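Local coordinates for conserved Archaeal protein (Sulfolobus acidocaldarius, PDB 4OPC) that reduces, with FAD as cofactor, the double bonds of the geranylgeranyl chains of archaeal glycerophospholipids to give the saturated lipids of the membrane, at residues V413-Y424 against W437-F448. Sequence-based numbering, arbitrary orientation.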
ATOM      1  N   VAL A 413     -12.146  16.341 -12.553  1.00 16.80           N
ATOM      2  CA  VAL A 413     -11.387  15.329 -11.845  1.00 16.98           C
ATOM      3  C   VAL A 413     -10.993  14.220 -12.819  1.00 16.31           C
ATOM      4  O   VAL A 413      -9.829  13.805 -12.859  1.00 16.94           O
ATOM      5  CB  VAL A 413     -12.197  14.760 -10.677  1.00 16.31           C
ATOM      6  CG1 VAL A 413     -11.473  13.592 -10.062  1.00 17.09           C
ATOM      7  CG2 VAL A 413     -12.415  15.837  -9.631  1.00 19.05           C
ATOM      8  N   ALA A 414     -11.952  13.765 -13.618  1.00 18.05           N
ATOM      9  CA  ALA A 414     -11.678  12.738 -14.622  1.00 18.85           C
ATOM     10  C   ALA A 414     -10.615  13.183 -15.624  1.00 23.81           C
ATOM     11  O   ALA A 414      -9.774  12.381 -16.038  1.00 22.13           O
ATOM     12  CB  ALA A 414     -12.958  12.332 -15.333  1.00 22.18           C
ATOM     13  N   GLU A 415     -10.641  14.461 -15.989  1.00 22.16           N
ATOM     14  CA  GLU A 415      -9.657  15.018 -16.911  1.00 23.19           C
ATOM     15  C   GLU A 415      -8.267  14.996 -16.288  1.00 22.61           C
ATOM     16  O   GLU A 415      -7.296  14.627 -16.947  1.00 24.61           O
ATOM     17  CB  GLU A 415     -10.044  16.444 -17.319  1.00 25.87           C
ATOM     18  CG  GLU A 415     -11.262  16.513 -18.234  1.00 34.01           C
ATOM     19  CD  GLU A 415     -11.849  17.911 -18.341  1.00 56.93           C
ATOM     20  OE1 GLU A 415     -11.370  18.827 -17.637  1.00 39.81           O
ATOM     21  OE2 GLU A 415     -12.799  18.091 -19.131  1.00 47.60           O
ATOM     22  N   SER A 416      -8.171  15.396 -15.023  1.00 19.70           N
ATOM     23  CA  SER A 416      -6.882  15.396 -14.334  1.00 20.16           C
ATOM     24  C   SER A 416      -6.352  13.975 -14.154  1.00 19.36           C
ATOM     25  O   SER A 416      -5.145  13.735 -14.281  1.00 19.67           O
ATOM     26  CB  SER A 416      -6.982  16.100 -12.975  1.00 22.44           C
ATOM     27  OG  SER A 416      -7.175  17.494 -13.155  1.00 25.64           O
ATOM     28  N   MET A 417      -7.244  13.031 -13.847  1.00 17.57           N
ATOM     29  CA  MET A 417      -6.858  11.622 -13.762  1.00 16.75           C
ATOM     30  C   MET A 417      -6.257  11.102 -15.061  1.00 21.04           C
ATOM     31  O   MET A 417      -5.203  10.465 -15.051  1.00 21.92           O
ATOM     32  CB  MET A 417      -8.041  10.748 -13.343  1.00 17.21           C
ATOM     33  CG  MET A 417      -8.529  11.016 -11.916  1.00 17.01           C
ATOM     34  SD  MET A 417     -10.077  10.187 -11.508  1.00 17.01           S
ATOM     35  CE  MET A 417      -9.611   8.465 -11.647  1.00 19.30           C
ATOM     36  N   LYS A 418      -6.929  11.371 -16.171  1.00 21.09           N
ATOM     37  CA  LYS A 418      -6.438  10.958 -17.474  1.00 21.99           C
ATOM     38  C   LYS A 418      -5.077  11.587 -17.757  1.00 29.03           C
ATOM     39  O   LYS A 418      -4.165  10.917 -18.236  1.00 27.76           O
ATOM     40  CB  LYS A 418      -7.454  11.347 -18.556  1.00 23.10           C
ATOM     41  CG  LYS A 418      -7.033  11.012 -19.979  1.00 34.61           C
ATOM     42  CD  LYS A 418      -8.184  11.267 -20.950  1.00 49.81           C
ATOM     43  CE  LYS A 418      -7.736  11.127 -22.398  1.00 55.76           C
ATOM     44  NZ  LYS A 418      -7.033   9.836 -22.638  1.00 61.17           N
ATOM     45  N   LYS A 419      -4.939  12.868 -17.424  1.00 20.03           N
ATOM     46  CA  LYS A 419      -3.696  13.595 -17.654  1.00 23.47           C
ATOM     47  C   LYS A 419      -2.522  13.002 -16.874  1.00 19.41           C
ATOM     48  O   LYS A 419      -1.437  12.796 -17.425  1.00 21.95           O
ATOM     49  CB  LYS A 419      -3.857  15.071 -17.290  1.00 28.49           C
ATOM     50  CG  LYS A 419      -2.578  15.865 -17.462  1.00 34.84           C
ATOM     51  CD  LYS A 419      -2.836  17.349 -17.625  1.00 41.18           C
ATOM     52  CE  LYS A 419      -1.556  18.073 -18.033  1.00 43.63           C
ATOM     53  NZ  LYS A 419      -1.767  19.533 -18.222  1.00 56.16           N
ATOM     54  N   ILE A 420      -2.722  12.740 -15.591  1.00 17.03           N
ATOM     55  CA  ILE A 420      -1.642  12.170 -14.805  1.00 16.78           C
ATOM     56  C   ILE A 420      -1.348  10.730 -15.251  1.00 20.86           C
ATOM     57  O   ILE A 420      -0.188  10.328 -15.304  1.00 19.01           O
ATOM     58  CB  ILE A 420      -1.885  12.319 -13.283  1.00 16.65           C
ATOM     59  CG1 ILE A 420      -0.562  12.259 -12.515  1.00 19.68           C
ATOM     60  CG2 ILE A 420      -2.876  11.285 -12.776  1.00 20.10           C
ATOM     61  CD1 ILE A 420      -0.711  12.552 -11.031  1.00 20.85           C
ATOM     62  N   LYS A 421      -2.379   9.980 -15.633  1.00 19.28           N
ATOM     63  CA  LYS A 421      -2.163   8.605 -16.078  1.00 24.09           C
ATOM     64  C   LYS A 421      -1.271   8.597 -17.313  1.00 26.66           C
ATOM     65  O   LYS A 421      -0.332   7.798 -17.404  1.00 26.22           O
ATOM     66  CB  LYS A 421      -3.481   7.892 -16.375  1.00 26.20           C
ATOM     67  CG  LYS A 421      -3.328   6.387 -16.575  1.00 38.48           C
ATOM     68  CD  LYS A 421      -4.020   5.603 -15.476  1.00 50.33           C
ATOM     69  CE  LYS A 421      -4.039   4.118 -15.778  1.00 54.39           C
ATOM     70  NZ  LYS A 421      -4.831   3.812 -16.997  1.00 49.96           N
ATOM     71  N   GLU A 422      -1.547   9.514 -18.236  1.00 22.92           N
ATOM     72  CA  GLU A 422      -0.748   9.667 -19.448  1.00 26.38           C
ATOM     73  C   GLU A 422       0.706  10.042 -19.149  1.00 26.26           C
ATOM     74  O   GLU A 422       1.617   9.543 -19.805  1.00 24.10           O
ATOM     75  CB  GLU A 422      -1.389  10.685 -20.393  1.00 31.39           C
ATOM     76  CG  GLU A 422      -2.697  10.206 -20.994  1.00 38.41           C
ATOM     77  CD  GLU A 422      -3.376  11.263 -21.845  1.00 66.37           C
ATOM     78  OE1 GLU A 422      -2.874  12.407 -21.891  1.00 67.78           O
ATOM     79  OE2 GLU A 422      -4.413  10.948 -22.468  1.00 68.38           O
ATOM     80  N   LEU A 423       0.922  10.923 -18.176  1.00 21.02           N
ATOM     81  CA  LEU A 423       2.280  11.259 -17.768  1.00 20.25           C
ATOM     82  C   LEU A 423       2.999  10.010 -17.278  1.00 18.06           C
ATOM     83  O   LEU A 423       4.174   9.806 -17.583  1.00 19.51           O
ATOM     84  CB  LEU A 423       2.296  12.319 -16.663  1.00 21.40           C
ATOM     85  CG  LEU A 423       2.282  13.780 -17.111  1.00 28.95           C
ATOM     86  CD1 LEU A 423       2.149  14.687 -15.908  1.00 27.36           C
ATOM     87  CD2 LEU A 423       3.555  14.100 -17.880  1.00 35.06           C
ATOM     88  N   TYR A 424       2.300   9.184 -16.502  1.00 17.27           N
ATOM     89  CA  TYR A 424       2.905   7.954 -16.000  1.00 16.10           C
ATOM     90  C   TYR A 424       3.121   6.902 -17.079  1.00 21.35           C
ATOM     91  O   TYR A 424       4.101   6.156 -17.016  1.00 23.09           O
ATOM     92  CB  TYR A 424       2.124   7.401 -14.799  1.00 16.99           C
ATOM     93  CG  TYR A 424       2.535   8.079 -13.527  1.00 14.74           C
ATOM     94  CD1 TYR A 424       2.193   9.409 -13.282  1.00 15.45           C
ATOM     95  CD2 TYR A 424       3.317   7.416 -12.589  1.00 15.90           C
ATOM     96  CE1 TYR A 424       2.584  10.040 -12.130  1.00 13.87           C
ATOM     97  CE2 TYR A 424       3.717   8.041 -11.424  1.00 15.29           C
ATOM     98  CZ  TYR A 424       3.347   9.356 -11.197  1.00 14.28           C
ATOM     99  OH  TYR A 424       3.752   9.981 -10.041  1.00 16.30           O
ATOM    100  N   TRP A 437      10.296  15.404 -15.725  1.00 22.09           N
ATOM    101  CA  TRP A 437       9.048  14.657 -15.625  1.00 21.74           C
ATOM    102  C   TRP A 437       8.390  14.871 -14.262  1.00 19.47           C
ATOM    103  O   TRP A 437       7.182  15.143 -14.183  1.00 20.18           O
ATOM    104  CB  TRP A 437       9.314  13.176 -15.885  1.00 20.81           C
ATOM    105  CG  TRP A 437       8.133  12.283 -15.661  1.00 17.58           C
ATOM    106  CD1 TRP A 437       7.147  11.979 -16.562  1.00 19.11           C
ATOM    107  CD2 TRP A 437       7.817  11.573 -14.464  1.00 16.94           C
ATOM    108  NE1 TRP A 437       6.244  11.112 -15.992  1.00 18.03           N
ATOM    109  CE2 TRP A 437       6.629  10.851 -14.704  1.00 15.57           C
ATOM    110  CE3 TRP A 437       8.435  11.458 -13.218  1.00 16.36           C
ATOM    111  CZ2 TRP A 437       6.035  10.041 -13.735  1.00 16.37           C
ATOM    112  CZ3 TRP A 437       7.846  10.657 -12.258  1.00 17.27           C
ATOM    113  CH2 TRP A 437       6.659   9.960 -12.521  1.00 14.91           C
ATOM    114  N   ARG A 438       9.182  14.765 -13.195  1.00 17.91           N
ATOM    115  CA  ARG A 438       8.687  14.997 -11.843  1.00 19.21           C
ATOM    116  C   ARG A 438       8.048  16.384 -11.709  1.00 20.19           C
ATOM    117  O   ARG A 438       7.002  16.529 -11.066  1.00 20.12           O
ATOM    118  CB  ARG A 438       9.824  14.821 -10.829  1.00 23.02           C
ATOM    119  CG  ARG A 438       9.440  15.072  -9.375  1.00 23.57           C
ATOM    120  CD  ARG A 438      10.637  14.826  -8.450  1.00 22.56           C
ATOM    121  NE  ARG A 438      11.749  15.707  -8.790  1.00 31.65           N
ATOM    122  CZ  ARG A 438      13.013  15.321  -8.943  1.00 28.20           C
ATOM    123  NH1 ARG A 438      13.367  14.051  -8.773  1.00 25.42           N
ATOM    124  NH2 ARG A 438      13.937  16.216  -9.261  1.00 30.96           N
ATOM    125  N   ARG A 439       8.665  17.397 -12.311  1.00 21.31           N
ATOM    126  CA  ARG A 439       8.122  18.745 -12.230  0.62 22.06           C
ATOM    127  C   ARG A 439       6.777  18.837 -12.955  1.00 25.45           C
ATOM    128  O   ARG A 439       5.868  19.526 -12.499  1.00 23.63           O
ATOM    129  CB  ARG A 439       9.130  19.779 -12.745  0.62 28.65           C
ATOM    130  CG  ARG A 439      10.364  19.899 -11.850  0.62 42.06           C
ATOM    131  CD  ARG A 439      11.287  21.038 -12.265  0.62 47.00           C
ATOM    132  NE  ARG A 439      12.028  20.748 -13.489  0.62 46.69           N
ATOM    133  CZ  ARG A 439      13.205  20.129 -13.524  0.62 32.96           C
ATOM    134  NH1 ARG A 439      13.777  19.720 -12.401  0.62 34.99           N
ATOM    135  NH2 ARG A 439      13.809  19.912 -14.686  0.62 33.75           N
ATOM    136  N   GLU A 440       6.641  18.118 -14.064  1.00 23.22           N
ATOM    137  CA  GLU A 440       5.354  18.054 -14.752  1.00 23.11           C
ATOM    138  C   GLU A 440       4.274  17.441 -13.864  1.00 20.42           C
ATOM    139  O   GLU A 440       3.146  17.940 -13.810  1.00 22.92           O
ATOM    140  CB  GLU A 440       5.454  17.234 -16.038  1.00 25.06           C
ATOM    141  CG  GLU A 440       6.211  17.882 -17.169  1.00 29.74           C
ATOM    142  CD  GLU A 440       6.096  17.073 -18.445  1.00 48.50           C
ATOM    143  OE1 GLU A 440       6.978  16.225 -18.696  1.00 51.50           O
ATOM    144  OE2 GLU A 440       5.111  17.275 -19.186  1.00 45.51           O
ATOM    145  N   VAL A 441       4.613  16.360 -13.172  1.00 19.58           N
ATOM    146  CA  VAL A 441       3.647  15.692 -12.309  1.00 17.63           C
ATOM    147  C   VAL A 441       3.263  16.598 -11.144  1.00 19.16           C
ATOM    148  O   VAL A 441       2.077  16.762 -10.835  1.00 18.50           O
ATOM    149  CB  VAL A 441       4.194  14.351 -11.769  1.00 17.21           C
ATOM    150  CG1 VAL A 441       3.202  13.741 -10.784  1.00 16.69           C
ATOM    151  CG2 VAL A 441       4.468  13.393 -12.923  1.00 20.43           C
ATOM    152  N   ASP A 442       4.270  17.203 -10.517  1.00 19.10           N
ATOM    153  CA  ASP A 442       4.041  18.140  -9.421  1.00 19.93           C
ATOM    154  C   ASP A 442       3.126  19.276  -9.855  1.00 22.54           C
ATOM    155  O   ASP A 442       2.232  19.673  -9.108  1.00 21.92           O
ATOM    156  CB  ASP A 442       5.363  18.701  -8.887  1.00 19.99           C
ATOM    157  CG  ASP A 442       6.125  17.694  -8.032  1.00 25.65           C
ATOM    158  OD1 ASP A 442       5.492  16.770  -7.482  1.00 26.49           O
ATOM    159  OD2 ASP A 442       7.356  17.847  -7.893  1.00 32.50           O
ATOM    160  N   ASN A 443       3.337  19.795 -11.063  1.00 21.39           N
ATOM    161  CA  ASN A 443       2.477  20.865 -11.564  1.00 25.62           C
ATOM    162  C   ASN A 443       1.017  20.433 -11.718  1.00 22.07           C
ATOM    163  O   ASN A 443       0.101  21.182 -11.367  1.00 24.43           O
ATOM    164  CB  ASN A 443       3.018  21.457 -12.872  1.00 25.93           C
ATOM    165  CG  ASN A 443       4.290  22.253 -12.668  1.00 38.74           C
ATOM    166  OD1 ASN A 443       4.630  22.623 -11.543  1.00 43.30           O
ATOM    167  ND2 ASN A 443       4.999  22.529 -13.759  1.00 42.85           N
ATOM    168  N   VAL A 444       0.799  19.226 -12.228  1.00 21.39           N
ATOM    169  CA  VAL A 444      -0.556  18.700 -12.357  1.00 21.86           C
ATOM    170  C   VAL A 444      -1.222  18.632 -10.985  1.00 20.86           C
ATOM    171  O   VAL A 444      -2.373  19.033 -10.814  1.00 19.94           O
ATOM    172  CB  VAL A 444      -0.562  17.303 -13.019  1.00 22.70           C
ATOM    173  CG1 VAL A 444      -1.934  16.647 -12.896  1.00 24.10           C
ATOM    174  CG2 VAL A 444      -0.129  17.398 -14.470  1.00 24.61           C
ATOM    175  N   LEU A 445      -0.486  18.141  -9.995  1.00 19.78           N
ATOM    176  CA  LEU A 445      -1.019  18.029  -8.643  1.00 19.13           C
ATOM    177  C   LEU A 445      -1.286  19.393  -8.002  1.00 19.60           C
ATOM    178  O   LEU A 445      -2.332  19.588  -7.386  1.00 20.93           O
ATOM    179  CB  LEU A 445      -0.066  17.212  -7.772  1.00 18.16           C
ATOM    180  CG  LEU A 445       0.069  15.754  -8.192  1.00 18.70           C
ATOM    181  CD1 LEU A 445       1.209  15.093  -7.445  1.00 18.98           C
ATOM    182  CD2 LEU A 445      -1.219  15.001  -7.927  1.00 22.22           C
ATOM    183  N   THR A 446      -0.348  20.325  -8.149  1.00 21.07           N
ATOM    184  CA  THR A 446      -0.514  21.680  -7.624  1.00 22.27           C
ATOM    185  C   THR A 446      -1.767  22.340  -8.197  1.00 24.76           C
ATOM    186  O   THR A 446      -2.583  22.906  -7.457  1.00 25.26           O
ATOM    187  CB  THR A 446       0.709  22.566  -7.942  1.00 24.08           C
ATOM    188  OG1 THR A 446       1.869  22.018  -7.302  1.00 33.49           O
ATOM    189  CG2 THR A 446       0.486  23.990  -7.442  1.00 32.20           C
ATOM    190  N   GLU A 447      -1.922  22.268  -9.514  1.00 25.56           N
ATOM    191  CA  GLU A 447      -3.093  22.847 -10.168  1.00 25.06           C
ATOM    192  C   GLU A 447      -4.372  22.146  -9.729  1.00 21.69           C
ATOM    193  O   GLU A 447      -5.403  22.789  -9.523  1.00 22.80           O
ATOM    194  CB  GLU A 447      -2.961  22.771 -11.688  1.00 27.39           C
ATOM    195  CG  GLU A 447      -1.840  23.598 -12.273  1.00 37.39           C
ATOM    196  CD  GLU A 447      -1.753  23.458 -13.780  1.00 66.97           C
ATOM    197  OE1 GLU A 447      -2.818  23.428 -14.438  1.00 66.27           O
ATOM    198  OE2 GLU A 447      -0.622  23.369 -14.306  1.00 68.33           O
ATOM    199  N   PHE A 448      -4.317  20.827  -9.579  1.00 20.20           N
ATOM    200  CA  PHE A 448      -5.502  20.106  -9.148  1.00 18.37           C
ATOM    201  C   PHE A 448      -5.915  20.482  -7.727  1.00 23.76           C
ATOM    202  O   PHE A 448      -7.089  20.723  -7.464  1.00 20.13           O
ATOM    203  CB  PHE A 448      -5.332  18.589  -9.275  1.00 17.19           C
ATOM    204  CG  PHE A 448      -6.560  17.833  -8.868  1.00 17.53           C
ATOM    205  CD1 PHE A 448      -7.680  17.848  -9.680  1.00 18.66           C
ATOM    206  CD2 PHE A 448      -6.624  17.174  -7.652  1.00 18.95           C
ATOM    207  CE1 PHE A 448      -8.834  17.190  -9.310  1.00 20.95           C
ATOM    208  CE2 PHE A 448      -7.776  16.515  -7.274  1.00 19.97           C
ATOM    209  CZ  PHE A 448      -8.879  16.522  -8.099  1.00 20.54           C
TER
HETATM  210  O   HOH W   1      -2.620  20.672 -15.027  1.00 42.25           O
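Ile420 and Val441 face each other where the backbones of helices 413-424 and 437-448 come near, the two running nearly antiparallel (171°) with axes 10.4 Å apart at closest approach. At one end Trp437 bonds to backbone and packs on a ring at once. Its NE1 donates a nearly straight hydrogen bond to the carbonyl O of Leu423, 2.9 Å away; the oxygen lies close to the indole plane, whereas NE1 stands well above the carbonyl plane. The bond helps fix the rotation of the indole, whose benzo edge drives into one face of the Tyr424 ring in a T-shaped stack, the planes of the Tyr424 ring and the Trp437 six-membered ring at 69° and Trp437 CH2 3.6 Å from Tyr424 CZ. Replacing Tyr424 with an alanine would probably leave that indole edge without its aromatic face and open a gap beside Val441. Leu423 is a knob in the hole formed by Trp437, Glu440, Val441 and Val444: its CD1 packs 3.8 Å from Val444 CG2, while CD2 leans against the Glu440 carboxylate. With CG1 anti to the backbone N (chi1 -157°), Ile420 reaches across Leu445, its CD1 meeting Leu445 CD2 at 4.0 Å. Toward the outside, the aliphatic chain of Lys419 lies over Val444 CG2. At the far end Phe448 presents its ring edge to Val413, Phe448 CE1 lying 3.8 Å from Val413 CG2, and Ser416 OG approaches the same ring. Helix 332-357 backs the pair, touching Val413, Tyr424 and Leu445, and Tyr427 adds a second edge-to-face partner to Trp437. The pair forms an antiparallel helical hairpin, with Leu423 as a knob in the facing helix, and joins the last two helices of the chain, 410-425 and 434-452, on the periphery of this Rossmann-type flavoprotein, the side chain of Val413 about 9 Å from the bound lipid.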